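Local coordinates for protein 3-phosphoshikimate 1-carboxyvinyltransferase (Streptomyces sviceus, PDB 7M0O) that probably catalyses the transfer of the enolpyruvyl group of phosphoenolpyruvate to the 5-hydroxyl of shikimate-3-phosphate, the sixth step of chorismate biosynthesis, at residues K322-L327 with Y363-I368; D292-M297 with A317-K322; M297-A302 with V369-V374; A358-Y363 with P380-D385; I313-N318 with G344-E349. One frame throughout, in Å; residues are numbered along the deposited sequence.

Interaction 1: residues K322-L327 with Y363-I368; sequences KECDRL and YGDHRI. With PO4 (phosphate ion), chain B.
The backbones come nearest at Cys324 and Tyr363, whose CA atoms are 6.4 Å apart, and both segments then run into helices, at Arg326 and His366. The Arg326 chain is extended from CG to NE (chi2 179°, chi3 175°), which carries the guanidinium to Asp365 and the phosphate. Arg326 NE reaches Asp365 OD2 at 2.7 Å in an almost straight salt-bridge bond (177°) that lies in the guanidinium plane and meets the syn side of the carboxylate. A weak second bond joins Arg326 NH2 to Asp365 OD1. That same oxygen makes Asp365 an N-cap, accepting from Arg367 N at 2.9 Å. Lys322 CE lies over one guanidinium face of Arg326, and Arg367 CG packs on the opposite face.

This is an anion pocket in EPSP synthase, probably for phosphoenolpyruvate, and here it is filled by a phosphate ion. Both terminal nitrogens of Arg326 bond to phosphate O2, with NH2 at 2.8 Å. Arg367 NE gives the same oxygen a third bond, while Arg367 NH2 turns to O3. His366 NE2 also donates to O3, at 2.9 Å, from the ring edge. Away from the phosphate, Cys324 CB touches Tyr363 CB at 3.6 Å; the Tyr363 hydroxyl bonds to Glu332.

Interaction 2: residues D292-M297 with A317-K322; sequences DISDTM and ANTRVK. With PO4 (phosphate ion), chain B.
Ser294 lies over one face of the Asn318 amide, with Ser294 OG 3.6 Å from Asn318 CG. Ser294 CB is 3.4 Å from Asn318 OD1. Asn318 ND2 donates to Arg291 O. The other flat group is the Asp295 carboxylate. Phosphate O2 stands over one of its faces. Of its two oxygens, OD1 is the nearer to Lys322 NZ, at 4.0 Å, too far for a salt bridge.

Segment 292-297 makes a short 3-10 turn that leads into helix 297-303; segment 317-322 is a loop after strand 311-314. They line part of the probable active site of this EPSP synthase domain. Asp295 is the probable proton acceptor, and Asn318 and Lys322 probably bind shikimate-3-phosphate. Asp295 OD2 is 2.8 Å from phosphate O1. The Lys322 chain bends at chi2 and chi3 (-68° and -66°), which turns the amine inward to the phosphate, where NZ makes a weak bond of 3.3 Å to O4. Arg326 forms a long, weak ion pair with Asp295 OD1. An alanine in place of Asp295 would remove the carboxylate, and would probably leave phosphate O1 without this close partner and Lys322 NZ and Arg326 NH1 with less to hold their positions.

Farther from the phosphate, the packing is mostly through carbon atoms. Thr319 CG2 packs on Ser294 CB, while the Thr319 hydroxyl bonds to Val316 O. Met297 meets Thr319 at about a right angle, with Met297 CE 3.7 Å from Thr319 CB.

Interaction 3: residues M297-A302 with V369-V374; sequences MPTLAA and VMSFAV
Ser371 turns its OG anti to its own carbonyl carbon (chi1 -66°), which lays the hydroxyl against the backbone of Pro298 and Thr299. Ser371 OG is 3.2 Å from Pro298 C and also touches Pro298 CB. It makes no hydrogen bond to either residue, because the angles at Thr299 N and Pro298 O are poor. Its bond goes instead to Arg367 O, one turn back in its own helix.

Helices 297-303 and 366-375 are a buried, near-parallel pair in the core of this EPSP synthase domain. Their axes cross at -25° and approach to 8.1 Å, a close approach consistent with the small residues Ala302 and Ser371 at the interface. Ala302 CB sits 3.2 Å from Ser371 O. The same methyl lies over one face of the Phe372 ring, offset toward the rim.

Two waters fill in the polar links. One donates to Ser371 OG and also bonds to Thr299 OG1, whose other partner is Ser227. The second donates to Thr299 O and to Ser371 O, so it joins the two backbones.

Around the pair, Tyr228 of helix 223-235 touches Thr299 and Ser371. Helix 326-336 reaches Pro298 through Cys330 and Phe372 through Asn333. Helix 397-406 covers Met370, Ala373 and Val374.

Interaction 4: residues A358-Y363 with P380-D385; sequences AQVTSY and PGISFD
A beta-alpha-beta unit is closed here: strands 359-360 and 383-384 pair in parallel, with helix 366-375 as the connection between them. Gln359 is matched with Ser383 and Val360 with Phe384. Val360 N bonds to Ser383 O at 2.8 Å, and Asp385 N returns a bond to Val360 O at 3.1 Å. A weaker bond runs from Ser383 N to Ala358 O.

Beyond the strands, Asp385 takes over with its side chain. Its CG stands between the backbone N and the carbonyl carbon (chi1 61°), which turns the carboxylate back to Ser362. There OD1 accepts from Ser362 N and from Ser362 OG, both at 3.0 Å, on the syn side but from opposite faces of the carboxylate plane. Ser362 OG also accepts from Gly364 N. An alanine in place of Ser362 would probably leave Asp385 OD1 with one donor fewer and Gly364 N without this partner. Two waters donate to Asp385 OD2 and link it to Thr361 OG1 and Tyr363 N.

On one face of the pair, Val360 CB lies 3.8 Å from Phe384 CD1, the two side chains pointing the same way. On the other, Gln359 CB meets Ser383 OG, and the Gln359 amide crosses Asp385.

The Val360 face rests on helix 366-375, at Ile368 and Phe372. Helix 326-336 borders the unit through Asn333 and Arg336, which bond to Thr361.

Interaction 5: residues I313-N318 with G344-E349; sequences IEDVAN and GPDWIE
Ile313 and Ile348 form an antiparallel hydrogen-bonded pair, with Ile313 N to Ile348 O at 2.8 Å and Ile348 N to Ile313 O at 3.0 Å. Past the strand end, Val316 N bonds to Asp346 O at 3.0 Å in a nearly straight bond (176°). Between these points Asp315 takes up a positive phi (67°), and the chain turns. Asp315 OD1 and Asp346 OD2 are 4.4 Å apart, and a water that donates to both probably eases the closeness of the two acids. Asp315 OD2 bonds to Asn289.

Packing follows the same line. Ile313 CB touches Ile348 CG2 at 3.8 Å on the buried face. Val316 CG2 lies 3.4 Å from Asp346 O. Ala317 CB rests on Asp346 CB.

Trp347 CB is 3.3 Å from Ile313 O. Its CG stands between the backbone N and the carbonyl carbon (chi1 60°), while the ring leads away from segment 313-318. Gly344 N sits over the centre of one ring face, and Arg312 makes a cation-pi contact with the ring.

In the mixed sheet, strand 311-314 lies between 286-289 and 347-351, and 340-344 flanks the latter. Helix 297-303 covers Ile313 through Met297 and Leu300, while helix 326-336 covers Val316 and Ile348 through Leu327.

Interactions 1 and 2 share Lys322 and the phosphate, and Arg367 CD packs on Asp295 O between them. Interaction 1 is a buried salt bridge and anion site; interaction 2 is partly buried and mixes phosphate contacts with carbon packing. Interaction 3 is fully buried, has no direct hydrogen bond and depends on small side chains and waters. Helix 366-375 serves interactions 1 and 3, and interaction 4 pairs the strands that precede and follow it in the chain. Interaction 4 lies at the surface and relies on backbone bonds and one carboxylate. Interaction 5 is also backbone-bonded, but antiparallel and partly buried. It meets interaction 2 where Arg320 bonds to Gly344 O and Pro345 O.

Interaction 1: residues K322-L327 with Y363-I368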
# COMPACT_ATOMS: atom_id res chain seq x y z
N LYS A 322 0.06 16.93 0.45
CA LYS A 322 -0.92 15.91 0.13
C LYS A 322 -2.13 16.61 -0.49
O LYS A 322 -2.10 17.80 -0.79
CB LYS A 322 -1.29 15.10 1.37
CG LYS A 322 -0.11 14.50 2.13
CD LYS A 322 0.59 13.40 1.35
CE LYS A 322 -0.32 12.19 1.16
NZ LYS A 322 0.41 11.06 0.52
N GLU A 323 -3.23 15.87 -0.67
CA GLU A 323 -4.40 16.50 -1.29
C GLU A 323 -5.00 17.55 -0.37
O GLU A 323 -5.61 18.52 -0.84
CB GLU A 323 -5.43 15.43 -1.67
CG GLU A 323 -4.96 14.58 -2.86
CD GLU A 323 -6.03 13.66 -3.42
OE1 GLU A 323 -6.98 13.32 -2.68
OE2 GLU A 323 -5.93 13.27 -4.60
N CYS A 324 -4.79 17.41 0.94
CA CYS A 324 -5.00 18.49 1.88
C CYS A 324 -3.70 18.71 2.64
O CYS A 324 -2.87 17.81 2.75
CB CYS A 324 -6.19 18.19 2.86
SG CYS A 324 -5.95 17.00 4.26
N ASP A 325 -3.51 19.93 3.13
CA ASP A 325 -2.37 20.22 4.00
C ASP A 325 -2.67 19.57 5.35
O ASP A 325 -3.47 20.08 6.13
CB ASP A 325 -2.14 21.73 4.13
CG ASP A 325 -0.88 22.08 4.93
OD1 ASP A 325 -0.54 21.31 5.86
OD2 ASP A 325 -0.24 23.12 4.66
N ARG A 326 -2.02 18.43 5.62
CA ARG A 326 -2.33 17.66 6.82
C ARG A 326 -1.76 18.28 8.08
O ARG A 326 -2.31 18.09 9.17
CB ARG A 326 -1.78 16.23 6.70
CG ARG A 326 -2.59 15.34 5.79
CD ARG A 326 -2.00 13.95 5.67
NE ARG A 326 -2.88 13.11 4.88
CZ ARG A 326 -2.55 11.91 4.39
NH1 ARG A 326 -1.35 11.40 4.60
NH2 ARG A 326 -3.44 11.23 3.70
N LEU A 327 -0.66 19.03 7.95
CA LEU A 327 -0.13 19.80 9.07
C LEU A 327 -1.15 20.84 9.52
O LEU A 327 -1.52 20.90 10.69
CB LEU A 327 1.21 20.43 8.68
CG LEU A 327 2.18 20.85 9.79
CD1 LEU A 327 3.64 20.94 9.31
CD2 LEU A 327 1.75 22.18 10.39
N TYR A 363 -11.50 17.62 5.52
CA TYR A 363 -10.96 17.93 4.19
C TYR A 363 -11.01 16.71 3.26
O TYR A 363 -10.25 16.64 2.28
CB TYR A 363 -9.53 18.49 4.27
CG TYR A 363 -9.48 19.86 4.92
CD1 TYR A 363 -9.70 21.01 4.18
CD2 TYR A 363 -9.24 19.99 6.29
CE1 TYR A 363 -9.67 22.26 4.78
CE2 TYR A 363 -9.21 21.24 6.90
CZ TYR A 363 -9.42 22.37 6.13
OH TYR A 363 -9.40 23.62 6.73
N GLY A 364 -11.91 15.76 3.54
CA GLY A 364 -12.01 14.52 2.80
C GLY A 364 -10.85 13.57 3.00
O GLY A 364 -10.73 12.58 2.26
N ASP A 365 -10.01 13.83 4.01
CA ASP A 365 -8.78 13.07 4.24
C ASP A 365 -9.03 11.93 5.22
O ASP A 365 -9.32 12.18 6.41
CB ASP A 365 -7.68 13.99 4.76
CG ASP A 365 -6.31 13.35 4.67
OD1 ASP A 365 -6.17 12.16 5.02
OD2 ASP A 365 -5.36 14.05 4.25
N HIS A 366 -8.88 10.69 4.73
CA HIS A 366 -9.09 9.49 5.54
C HIS A 366 -8.25 9.48 6.82
O HIS A 366 -8.72 9.04 7.88
CB HIS A 366 -8.80 8.24 4.71
CG HIS A 366 -7.50 8.29 3.95
ND1 HIS A 366 -7.20 9.26 3.02
CD2 HIS A 366 -6.43 7.46 3.99
CE1 HIS A 366 -6.00 9.03 2.52
NE2 HIS A 366 -5.51 7.94 3.09
N ARG A 367 -7.01 9.96 6.74
CA ARG A 367 -6.14 9.94 7.92
C ARG A 367 -6.53 10.97 8.97
O ARG A 367 -6.28 10.76 10.16
CB ARG A 367 -4.68 10.13 7.51
CG ARG A 367 -4.28 9.21 6.35
CD ARG A 367 -2.92 8.55 6.56
NE ARG A 367 -2.70 7.59 5.48
CZ ARG A 367 -2.99 6.30 5.55
NH1 ARG A 367 -3.50 5.79 6.67
NH2 ARG A 367 -2.79 5.51 4.51
N ILE A 368 -7.16 12.09 8.58
CA ILE A 368 -7.67 13.01 9.59
C ILE A 368 -8.82 12.37 10.37
O ILE A 368 -8.89 12.47 11.60
CB ILE A 368 -8.09 14.35 8.95
CG1 ILE A 368 -6.90 15.02 8.25
CG2 ILE A 368 -8.70 15.30 10.00
CD1 ILE A 368 -5.71 15.32 9.17
P PO4 B . -2.00 8.18 1.86
O1 PO4 B . -0.65 7.54 1.65
O2 PO4 B . -1.93 8.98 3.14
O3 PO4 B . -3.04 7.09 1.95
O4 PO4 B . -2.26 9.07 0.67

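Interaction 2: residues D292-M297 with A317-K322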
# COMPACT_ATOMS: atom_id res chain seq x y z
N ASP A 292 10.19 10.03 7.38
CA ASP A 292 10.08 8.75 6.70
C ASP A 292 8.87 7.93 7.13
O ASP A 292 8.67 6.83 6.58
CB ASP A 292 11.37 7.95 6.92
CG ASP A 292 12.55 8.58 6.23
OD1 ASP A 292 12.34 9.17 5.15
OD2 ASP A 292 13.68 8.48 6.77
N ILE A 293 8.07 8.41 8.07
CA ILE A 293 6.81 7.76 8.45
C ILE A 293 5.68 8.78 8.46
O ILE A 293 4.81 8.76 9.33
CB ILE A 293 6.93 7.03 9.81
CG1 ILE A 293 7.48 7.94 10.92
CG2 ILE A 293 7.81 5.78 9.68
CD1 ILE A 293 7.24 7.36 12.32
N SER A 294 5.65 9.68 7.46
CA SER A 294 4.83 10.88 7.58
C SER A 294 3.32 10.62 7.49
O SER A 294 2.55 11.44 7.99
CB SER A 294 5.24 11.91 6.52
OG SER A 294 5.08 11.41 5.22
N ASP A 295 2.88 9.52 6.87
CA ASP A 295 1.45 9.21 6.88
C ASP A 295 0.91 8.98 8.29
O ASP A 295 -0.32 9.02 8.49
CB ASP A 295 1.16 7.99 6.00
CG ASP A 295 1.23 8.32 4.49
OD1 ASP A 295 1.23 9.51 4.12
OD2 ASP A 295 1.27 7.38 3.67
N THR A 296 1.78 8.70 9.27
CA THR A 296 1.37 8.53 10.67
C THR A 296 1.58 9.78 11.51
O THR A 296 1.26 9.77 12.71
CB THR A 296 2.10 7.34 11.33
OG1 THR A 296 3.51 7.59 11.49
CG2 THR A 296 1.88 6.07 10.53
N MET A 297 2.06 10.88 10.91
CA MET A 297 2.09 12.14 11.64
C MET A 297 0.74 12.49 12.25
O MET A 297 0.71 12.88 13.43
CB MET A 297 2.61 13.27 10.74
CG MET A 297 2.55 14.66 11.41
SD MET A 297 0.94 15.48 11.40
CE MET A 297 0.72 15.79 9.64
N ALA A 317 7.61 18.52 6.01
CA ALA A 317 7.19 19.32 4.87
C ALA A 317 6.28 18.54 3.94
O ALA A 317 5.34 19.10 3.36
CB ALA A 317 8.41 19.82 4.09
N ASN A 318 6.53 17.23 3.80
CA ASN A 318 5.79 16.40 2.85
C ASN A 318 4.31 16.32 3.20
O ASN A 318 3.48 16.11 2.31
CB ASN A 318 6.41 14.99 2.76
CG ASN A 318 6.82 14.42 4.13
OD1 ASN A 318 6.32 14.84 5.17
ND2 ASN A 318 7.73 13.45 4.11
N THR A 319 3.96 16.48 4.48
CA THR A 319 2.55 16.38 4.85
C THR A 319 1.73 17.55 4.35
O THR A 319 0.49 17.46 4.34
CB THR A 319 2.38 16.27 6.37
OG1 THR A 319 2.80 17.48 7.02
CG2 THR A 319 3.20 15.10 6.93
N ARG A 320 2.37 18.67 3.98
CA ARG A 320 1.64 19.85 3.56
C ARG A 320 1.15 19.74 2.12
O ARG A 320 0.21 20.45 1.74
CB ARG A 320 2.51 21.11 3.70
CG ARG A 320 2.67 21.61 5.13
CD ARG A 320 3.22 23.04 5.13
NE ARG A 320 3.51 23.57 6.45
CZ ARG A 320 2.64 24.23 7.21
NH1 ARG A 320 3.01 24.69 8.39
NH2 ARG A 320 1.39 24.41 6.80
N VAL A 321 1.76 18.87 1.33
CA VAL A 321 1.52 18.82 -0.11
C VAL A 321 0.76 17.55 -0.50
O VAL A 321 0.80 17.14 -1.66
CB VAL A 321 2.84 18.95 -0.88
CG1 VAL A 321 3.54 20.24 -0.47
CG2 VAL A 321 3.75 17.76 -0.59
N LYS A 322 0.06 16.93 0.45
CA LYS A 322 -0.92 15.91 0.13
C LYS A 322 -2.13 16.61 -0.49
O LYS A 322 -2.10 17.80 -0.79
CB LYS A 322 -1.29 15.10 1.37
CG LYS A 322 -0.11 14.50 2.13
CD LYS A 322 0.59 13.40 1.35
CE LYS A 322 -0.32 12.19 1.16
NZ LYS A 322 0.41 11.06 0.52
P PO4 B . -2.00 8.18 1.86
O1 PO4 B . -0.65 7.54 1.65
O2 PO4 B . -1.93 8.98 3.14
O3 PO4 B . -3.04 7.09 1.95
O4 PO4 B . -2.26 9.07 0.67

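Interaction 3: residues M297-A302 with V369-V374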
# COMPACT_ATOMS: atom_id res chain seq x y z
N MET A 297 2.06 10.88 10.91
CA MET A 297 2.09 12.14 11.64
C MET A 297 0.74 12.49 12.25
O MET A 297 0.71 12.88 13.43
CB MET A 297 2.61 13.27 10.74
CG MET A 297 2.55 14.66 11.41
SD MET A 297 0.94 15.48 11.40
CE MET A 297 0.72 15.79 9.64
N PRO A 298 -0.40 12.37 11.55
CA PRO A 298 -1.68 12.70 12.20
C PRO A 298 -2.01 11.76 13.33
O PRO A 298 -2.65 12.18 14.30
CB PRO A 298 -2.71 12.62 11.06
CG PRO A 298 -1.85 12.88 9.78
CD PRO A 298 -0.55 12.20 10.09
N THR A 299 -1.58 10.49 13.25
CA THR A 299 -1.85 9.55 14.33
C THR A 299 -1.22 10.03 15.63
O THR A 299 -1.83 9.93 16.70
CB THR A 299 -1.34 8.16 13.95
OG1 THR A 299 -1.73 7.86 12.60
CG2 THR A 299 -1.92 7.11 14.89
N LEU A 300 0.01 10.55 15.55
CA LEU A 300 0.66 11.10 16.74
C LEU A 300 0.01 12.42 17.17
O LEU A 300 -0.17 12.66 18.36
CB LEU A 300 2.15 11.31 16.48
CG LEU A 300 2.90 11.93 17.68
CD1 LEU A 300 2.72 11.08 18.93
CD2 LEU A 300 4.40 12.13 17.40
N ALA A 301 -0.30 13.29 16.21
CA ALA A 301 -0.91 14.57 16.57
C ALA A 301 -2.19 14.37 17.37
O ALA A 301 -2.49 15.15 18.28
CB ALA A 301 -1.19 15.37 15.31
N ALA A 302 -2.93 13.30 17.09
CA ALA A 302 -4.24 13.12 17.71
C ALA A 302 -4.17 12.54 19.13
O ALA A 302 -5.15 12.67 19.87
CB ALA A 302 -5.12 12.23 16.82
N VAL A 369 -9.73 11.67 9.67
CA VAL A 369 -10.85 11.02 10.36
C VAL A 369 -10.34 9.89 11.25
O VAL A 369 -10.73 9.78 12.42
CB VAL A 369 -11.89 10.52 9.34
CG1 VAL A 369 -12.95 9.66 10.06
CG2 VAL A 369 -12.55 11.70 8.66
N MET A 370 -9.48 9.02 10.71
CA MET A 370 -9.04 7.88 11.50
C MET A 370 -8.22 8.32 12.70
O MET A 370 -8.33 7.75 13.79
CB MET A 370 -8.27 6.90 10.61
CG MET A 370 -9.20 6.18 9.62
SD MET A 370 -8.46 4.82 8.68
CE MET A 370 -7.47 5.71 7.51
N SER A 371 -7.40 9.36 12.54
CA SER A 371 -6.57 9.82 13.65
C SER A 371 -7.42 10.38 14.79
O SER A 371 -7.21 10.00 15.95
CB SER A 371 -5.57 10.87 13.18
OG SER A 371 -4.63 10.30 12.30
N PHE A 372 -8.38 11.27 14.49
CA PHE A 372 -9.15 11.88 15.56
C PHE A 372 -10.22 10.95 16.12
O PHE A 372 -10.74 11.22 17.22
CB PHE A 372 -9.76 13.22 15.09
CG PHE A 372 -8.74 14.32 15.00
CD1 PHE A 372 -8.31 14.98 16.15
CD2 PHE A 372 -8.15 14.64 13.79
CE1 PHE A 372 -7.34 15.96 16.08
CE2 PHE A 372 -7.17 15.62 13.71
CZ PHE A 372 -6.77 16.29 14.85
N ALA A 373 -10.51 9.85 15.43
CA ALA A 373 -11.26 8.78 16.08
C ALA A 373 -10.54 8.28 17.32
O ALA A 373 -11.18 7.95 18.32
CB ALA A 373 -11.51 7.63 15.09
N VAL A 374 -9.20 8.19 17.27
CA VAL A 374 -8.48 7.75 18.46
C VAL A 374 -8.66 8.76 19.60
O VAL A 374 -8.84 8.38 20.76
CB VAL A 374 -6.99 7.51 18.15
CG1 VAL A 374 -6.30 6.98 19.38
CG2 VAL A 374 -6.82 6.55 16.99
O HOH W 1 -2.46 9.03 10.18
O HOH W 2 -4.60 8.79 16.32

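Interaction 4: residues A358-Y363 with P380-D385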
# COMPACT_ATOMS: atom_id res chain seq x y z
N ALA A 358 -15.85 18.28 19.49
CA ALA A 358 -16.38 19.12 18.42
C ALA A 358 -16.39 18.31 17.13
O ALA A 358 -15.91 17.18 17.08
CB ALA A 358 -15.56 20.41 18.27
N GLN A 359 -16.95 18.91 16.08
CA GLN A 359 -16.94 18.28 14.77
C GLN A 359 -15.61 18.54 14.08
O GLN A 359 -15.18 19.69 13.94
CB GLN A 359 -18.08 18.81 13.91
CG GLN A 359 -18.20 18.06 12.61
CD GLN A 359 -19.09 18.76 11.61
OE1 GLN A 359 -18.78 19.85 11.15
NE2 GLN A 359 -20.20 18.13 11.28
N VAL A 360 -14.97 17.47 13.63
CA VAL A 360 -13.69 17.54 12.94
C VAL A 360 -13.92 17.90 11.48
O VAL A 360 -14.79 17.32 10.82
CB VAL A 360 -12.96 16.19 13.07
CG1 VAL A 360 -11.87 16.05 12.00
CG2 VAL A 360 -12.39 16.05 14.48
N THR A 361 -13.14 18.87 10.97
CA THR A 361 -13.12 19.17 9.54
C THR A 361 -12.13 18.23 8.85
O THR A 361 -10.91 18.38 8.99
CB THR A 361 -12.73 20.62 9.27
OG1 THR A 361 -13.66 21.49 9.92
CG2 THR A 361 -12.76 20.89 7.76
N SER A 362 -12.65 17.28 8.08
CA SER A 362 -11.81 16.22 7.53
C SER A 362 -11.02 16.63 6.29
O SER A 362 -9.96 16.05 6.02
CB SER A 362 -12.69 14.99 7.23
OG SER A 362 -13.42 15.18 6.03
N TYR A 363 -11.50 17.62 5.52
CA TYR A 363 -10.96 17.93 4.19
C TYR A 363 -11.01 16.71 3.26
O TYR A 363 -10.25 16.64 2.28
CB TYR A 363 -9.53 18.49 4.27
CG TYR A 363 -9.48 19.86 4.92
CD1 TYR A 363 -9.70 21.01 4.18
CD2 TYR A 363 -9.24 19.99 6.29
CE1 TYR A 363 -9.67 22.26 4.78
CE2 TYR A 363 -9.21 21.24 6.90
CZ TYR A 363 -9.42 22.37 6.13
OH TYR A 363 -9.40 23.62 6.73
N PRO A 380 -15.21 12.83 24.79
CA PRO A 380 -16.56 12.56 24.29
C PRO A 380 -17.05 13.65 23.35
O PRO A 380 -16.62 14.81 23.42
CB PRO A 380 -17.42 12.52 25.57
CG PRO A 380 -16.45 12.38 26.70
CD PRO A 380 -15.19 13.07 26.24
N GLY A 381 -17.95 13.27 22.45
CA GLY A 381 -18.56 14.26 21.57
C GLY A 381 -17.76 14.67 20.36
O GLY A 381 -17.97 15.78 19.84
N ILE A 382 -16.86 13.82 19.88
CA ILE A 382 -16.17 14.06 18.63
C ILE A 382 -16.95 13.42 17.50
O ILE A 382 -17.34 12.25 17.57
CB ILE A 382 -14.72 13.54 18.69
CG1 ILE A 382 -13.88 14.49 19.54
CG2 ILE A 382 -14.16 13.38 17.28
CD1 ILE A 382 -12.38 14.16 19.61
N SER A 383 -17.18 14.19 16.44
CA SER A 383 -17.83 13.75 15.23
C SER A 383 -17.01 14.25 14.04
O SER A 383 -16.01 14.96 14.21
CB SER A 383 -19.29 14.23 15.18
OG SER A 383 -19.38 15.65 15.15
N PHE A 384 -17.42 13.86 12.84
CA PHE A 384 -16.72 14.19 11.62
C PHE A 384 -17.70 14.74 10.60
O PHE A 384 -18.84 14.27 10.52
CB PHE A 384 -16.03 12.95 11.04
CG PHE A 384 -15.23 12.18 12.06
CD1 PHE A 384 -13.98 12.63 12.46
CD2 PHE A 384 -15.74 11.03 12.62
CE1 PHE A 384 -13.25 11.94 13.41
CE2 PHE A 384 -15.01 10.33 13.57
CZ PHE A 384 -13.77 10.79 13.97
N ASP A 385 -17.24 15.71 9.81
CA ASP A 385 -18.10 16.22 8.74
C ASP A 385 -18.23 15.24 7.58
O ASP A 385 -19.22 15.29 6.84
CB ASP A 385 -17.58 17.58 8.27
CG ASP A 385 -16.14 17.53 7.71
OD1 ASP A 385 -15.48 16.45 7.72
OD2 ASP A 385 -15.67 18.59 7.24
O HOH W 3 -16.05 21.05 8.26
O HOH W 4 -13.90 19.01 5.19

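Interaction 5: residues I313-N318 with G344-E349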
# COMPACT_ATOMS: atom_id res chain seq x y z
N ILE A 313 6.55 17.55 16.23
CA ILE A 313 6.76 16.69 15.06
C ILE A 313 7.53 17.49 14.02
O ILE A 313 7.07 18.55 13.58
CB ILE A 313 5.42 16.16 14.51
CG1 ILE A 313 4.66 15.39 15.59
CG2 ILE A 313 5.65 15.26 13.30
CD1 ILE A 313 3.31 14.87 15.08
N GLU A 314 8.71 17.00 13.61
CA GLU A 314 9.63 17.76 12.78
C GLU A 314 9.88 17.06 11.46
O GLU A 314 9.68 15.84 11.33
CB GLU A 314 10.98 17.99 13.50
CG GLU A 314 10.89 18.97 14.64
CD GLU A 314 12.22 19.21 15.33
OE1 GLU A 314 13.16 18.41 15.13
OE2 GLU A 314 12.30 20.19 16.10
N ASP A 315 10.32 17.85 10.47
CA ASP A 315 10.76 17.35 9.16
C ASP A 315 9.59 16.74 8.37
O ASP A 315 9.75 15.74 7.67
CB ASP A 315 11.90 16.34 9.32
CG ASP A 315 12.88 16.34 8.13
OD1 ASP A 315 12.68 17.07 7.13
OD2 ASP A 315 13.88 15.59 8.22
N VAL A 316 8.42 17.39 8.44
CA VAL A 316 7.23 16.87 7.78
C VAL A 316 6.70 17.89 6.77
O VAL A 316 5.49 18.08 6.65
CB VAL A 316 6.14 16.48 8.80
CG1 VAL A 316 6.52 15.16 9.47
CG2 VAL A 316 5.93 17.58 9.87
N ALA A 317 7.61 18.52 6.01
CA ALA A 317 7.19 19.32 4.87
C ALA A 317 6.28 18.54 3.94
O ALA A 317 5.34 19.10 3.36
CB ALA A 317 8.41 19.82 4.09
N ASN A 318 6.53 17.23 3.80
CA ASN A 318 5.79 16.40 2.85
C ASN A 318 4.31 16.32 3.20
O ASN A 318 3.48 16.11 2.31
CB ASN A 318 6.41 14.99 2.76
CG ASN A 318 6.82 14.42 4.13
OD1 ASN A 318 6.32 14.84 5.17
ND2 ASN A 318 7.73 13.45 4.11
N GLY A 344 5.26 25.61 12.06
CA GLY A 344 6.25 26.24 11.22
C GLY A 344 6.25 25.61 9.85
O GLY A 344 5.40 24.77 9.52
N PRO A 345 7.21 26.00 9.02
CA PRO A 345 7.21 25.48 7.64
C PRO A 345 7.10 23.98 7.54
O PRO A 345 6.39 23.47 6.67
CB PRO A 345 8.55 25.99 7.08
CG PRO A 345 8.79 27.24 7.83
CD PRO A 345 8.24 27.03 9.23
N ASP A 346 7.77 23.24 8.44
CA ASP A 346 7.81 21.79 8.32
C ASP A 346 7.70 21.11 9.67
O ASP A 346 8.25 20.01 9.86
CB ASP A 346 9.09 21.34 7.62
CG ASP A 346 10.37 21.71 8.38
OD1 ASP A 346 10.31 22.46 9.38
OD2 ASP A 346 11.45 21.25 7.96
N TRP A 347 6.99 21.73 10.62
CA TRP A 347 6.87 21.17 11.96
C TRP A 347 5.56 21.62 12.59
O TRP A 347 4.95 22.61 12.17
CB TRP A 347 8.07 21.57 12.85
CG TRP A 347 8.28 23.06 13.07
CD1 TRP A 347 9.12 23.88 12.37
CD2 TRP A 347 7.64 23.88 14.06
NE1 TRP A 347 9.07 25.17 12.88
CE2 TRP A 347 8.16 25.19 13.91
CE3 TRP A 347 6.68 23.64 15.05
CZ2 TRP A 347 7.75 26.26 14.72
CZ3 TRP A 347 6.28 24.70 15.86
CH2 TRP A 347 6.80 26.00 15.68
N ILE A 348 5.13 20.85 13.59
CA ILE A 348 3.95 21.17 14.39
C ILE A 348 4.25 20.81 15.84
O ILE A 348 4.82 19.75 16.11
CB ILE A 348 2.71 20.43 13.86
CG1 ILE A 348 1.48 20.72 14.74
CG2 ILE A 348 2.95 18.92 13.76
CD1 ILE A 348 0.17 20.21 14.14
N GLU A 349 3.91 21.72 16.77
CA GLU A 349 4.17 21.51 18.19
C GLU A 349 2.84 21.59 18.94
O GLU A 349 2.13 22.61 18.86
CB GLU A 349 5.18 22.52 18.74
CG GLU A 349 5.64 22.19 20.17
CD GLU A 349 6.95 22.86 20.58
OE1 GLU A 349 7.71 23.33 19.71
OE2 GLU A 349 7.22 22.91 21.80
O HOH W 5 11.40 20.53 11.31
O HOH W 6 13.60 19.90 7.83